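Local coordinates for protein glutamine synthetase (Helicobacter pylori, PDB 5ZLI) that belongs to the type I beta glutamine synthetases, pairing a beta-grasp domain with a larger catalytic domain in a twelve-chain assembly, at residues R115-K120 against P377-A382. Residues are numbered along the deposited sequence; the frame is centred on the assembly and turned at random.
Sequences RSIAKK and PYLAFA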
loop_
_atom_site.group_PDB
_atom_site.type_symbol
_atom_site.label_atom_id
_atom_site.label_comp_id
_atom_site.label_asym_id
_atom_site.label_seq_id
_atom_site.Cartn_x
_atom_site.Cartn_y
_atom_site.Cartn_z
ATOM N N ARG B 115 34.062 -42.031 -14.782
ATOM C CA ARG B 115 33.855 -42.635 -16.088
ATOM C C ARG B 115 35.023 -43.566 -16.475
ATOM O O ARG B 115 34.816 -44.558 -17.192
ATOM C CB ARG B 115 33.610 -41.526 -17.104
ATOM C CG ARG B 115 33.039 -42.026 -18.356
ATOM C CD ARG B 115 32.652 -40.940 -19.321
ATOM N NE ARG B 115 33.375 -41.225 -20.552
ATOM C CZ ARG B 115 32.872 -41.838 -21.618
ATOM N NH1 ARG B 115 31.608 -42.216 -21.642
ATOM N NH2 ARG B 115 33.648 -42.072 -22.663
ATOM N N SER B 116 36.249 -43.283 -15.991
ATOM C CA SER B 116 37.370 -44.208 -16.177
ATOM C C SER B 116 37.163 -45.490 -15.375
ATOM O O SER B 116 37.520 -46.587 -15.825
ATOM C CB SER B 116 38.688 -43.551 -15.775
ATOM O OG SER B 116 39.123 -42.580 -16.704
ATOM N N ILE B 117 36.651 -45.361 -14.153
ATOM C CA ILE B 117 36.268 -46.539 -13.388
ATOM C C ILE B 117 35.257 -47.379 -14.164
ATOM O O ILE B 117 35.390 -48.602 -14.247
ATOM C CB ILE B 117 35.725 -46.125 -12.001
ATOM C CG1 ILE B 117 36.845 -45.478 -11.167
ATOM C CG2 ILE B 117 35.037 -47.310 -11.257
ATOM C CD1 ILE B 117 36.421 -44.944 -9.790
ATOM N N ALA B 118 34.272 -46.737 -14.804
ATOM C CA ALA B 118 33.195 -47.486 -15.454
ATOM C C ALA B 118 33.675 -48.289 -16.638
ATOM O O ALA B 118 33.028 -49.272 -16.994
ATOM C CB ALA B 118 32.067 -46.557 -15.910
ATOM N N LYS B 119 34.769 -47.878 -17.274
ATOM C CA LYS B 119 35.356 -48.725 -18.294
ATOM C C LYS B 119 36.166 -49.833 -17.640
ATOM O O LYS B 119 35.965 -51.011 -17.941
ATOM C CB LYS B 119 36.235 -47.879 -19.187
ATOM C CG LYS B 119 35.451 -46.857 -19.921
ATOM C CD LYS B 119 36.316 -46.110 -20.889
ATOM C CE LYS B 119 35.490 -45.055 -21.581
ATOM N NZ LYS B 119 36.236 -44.213 -22.538
ATOM N N LYS B 120 36.945 -49.497 -16.616
ATOM C CA LYS B 120 37.735 -50.521 -15.952
ATOM C C LYS B 120 36.833 -51.581 -15.320
ATOM O O LYS B 120 37.222 -52.755 -15.228
ATOM C CB LYS B 120 38.650 -49.832 -14.937
ATOM C CG LYS B 120 39.761 -49.030 -15.631
ATOM C CD LYS B 120 40.692 -48.279 -14.687
ATOM C CE LYS B 120 41.090 -49.099 -13.483
ATOM N NZ LYS B 120 41.644 -50.424 -13.835
ATOM N N PRO B 377 26.153 -42.268 -11.670
ATOM C CA PRO B 377 25.816 -43.452 -12.489
ATOM C C PRO B 377 27.016 -44.322 -12.864
ATOM O O PRO B 377 26.892 -45.554 -12.923
ATOM C CB PRO B 377 25.156 -42.828 -13.730
ATOM C CG PRO B 377 25.624 -41.406 -13.734
ATOM C CD PRO B 377 25.729 -41.016 -12.301
ATOM N N TYR B 378 28.177 -43.721 -13.113
ATOM C CA TYR B 378 29.355 -44.519 -13.421
ATOM C C TYR B 378 29.730 -45.402 -12.238
ATOM O O TYR B 378 29.764 -46.637 -12.345
ATOM C CB TYR B 378 30.498 -43.599 -13.833
ATOM C CG TYR B 378 30.128 -42.779 -15.032
ATOM C CD1 TYR B 378 30.082 -43.360 -16.293
ATOM C CD2 TYR B 378 29.828 -41.427 -14.913
ATOM C CE1 TYR B 378 29.735 -42.630 -17.410
ATOM C CE2 TYR B 378 29.491 -40.690 -16.030
ATOM C CZ TYR B 378 29.446 -41.309 -17.276
ATOM O OH TYR B 378 29.098 -40.592 -18.372
ATOM N N LEU B 379 29.942 -44.776 -11.079
ATOM C CA LEU B 379 30.330 -45.507 -9.881
ATOM C C LEU B 379 29.248 -46.505 -9.501
ATOM O O LEU B 379 29.539 -47.684 -9.288
ATOM C CB LEU B 379 30.604 -44.519 -8.731
ATOM C CG LEU B 379 31.657 -43.385 -8.897
ATOM C CD1 LEU B 379 31.917 -42.690 -7.584
ATOM C CD2 LEU B 379 32.987 -43.844 -9.476
ATOM N N ALA B 380 27.983 -46.076 -9.520
ATOM C CA ALA B 380 26.880 -46.981 -9.200
ATOM C C ALA B 380 26.903 -48.219 -10.107
ATOM O O ALA B 380 26.934 -49.366 -9.625
ATOM C CB ALA B 380 25.535 -46.254 -9.308
ATOM N N PHE B 381 26.883 -48.013 -11.429
ATOM C CA PHE B 381 26.868 -49.161 -12.331
ATOM C C PHE B 381 28.122 -50.003 -12.153
ATOM O O PHE B 381 28.042 -51.231 -11.986
ATOM C CB PHE B 381 26.733 -48.701 -13.777
ATOM C CG PHE B 381 25.464 -47.993 -14.056
ATOM C CD1 PHE B 381 24.395 -48.095 -13.185
ATOM C CD2 PHE B 381 25.335 -47.209 -15.176
ATOM C CE1 PHE B 381 23.236 -47.447 -13.438
ATOM C CE2 PHE B 381 24.168 -46.551 -15.432
ATOM C CZ PHE B 381 23.119 -46.674 -14.563
ATOM N N ALA B 382 29.291 -49.351 -12.160
ATOM C CA ALA B 382 30.544 -50.057 -11.936
ATOM C C ALA B 382 30.462 -50.929 -10.697
ATOM O O ALA B 382 30.813 -52.107 -10.732
ATOM C CB ALA B 382 31.696 -49.069 -11.827
#
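Y378 turns one ring face to the aliphatic stem of R115, whose CG sits 3.9 Å from the ring centroid and 28° off its normal, the geometry of a CH-pi contact. CB of R115 also lies above the ring, and CD of R115 reaches the phenol end, 3.7 Å from OH of Y378. With CG anti to its own backbone N, the arginine stem is carried over the tyrosine face, crossing it at a slant. Beyond a bend at chi3, the guanidinium plane stands 89° from the ring, with the phenol OH near the guanidinium plane at its edge. The same ring is met at its edge by A118, whose CB is 3.8 Å from CD1 of Y378, so methylene groups cover a face while a methyl borders the rim. Further along, two small apolar pairs separate on the branches of I117: its CD1 reaches CD2 of L379 at 3.6 Å, whereas CG2 rests on CB of A382 at 3.8 Å. The small side chains of A118 and A382 are consistent with the close backbones, whose CA atoms there are 5.1 Å apart. Correspondingly, the axes of segments 115-120 and 377-382 approach to 8.1 Å and run nearly parallel, 23° apart, joining the early turns of helices 114-128 and 377-393 within the catalytic region. Helix 238-258 borders this interface, placing L238 against A118 and A242 against Y378. The charged end of R115 is paired beyond the two segments, in salt bridges to D243 and to D80; the latter also receives K119. All six touching residues are buried. The chemistry therefore divides along one arginine: its hydrocarbon portion contributes to apolar packing between the helices, while acidic partners outside the pair probably offset the cost of burying its charge.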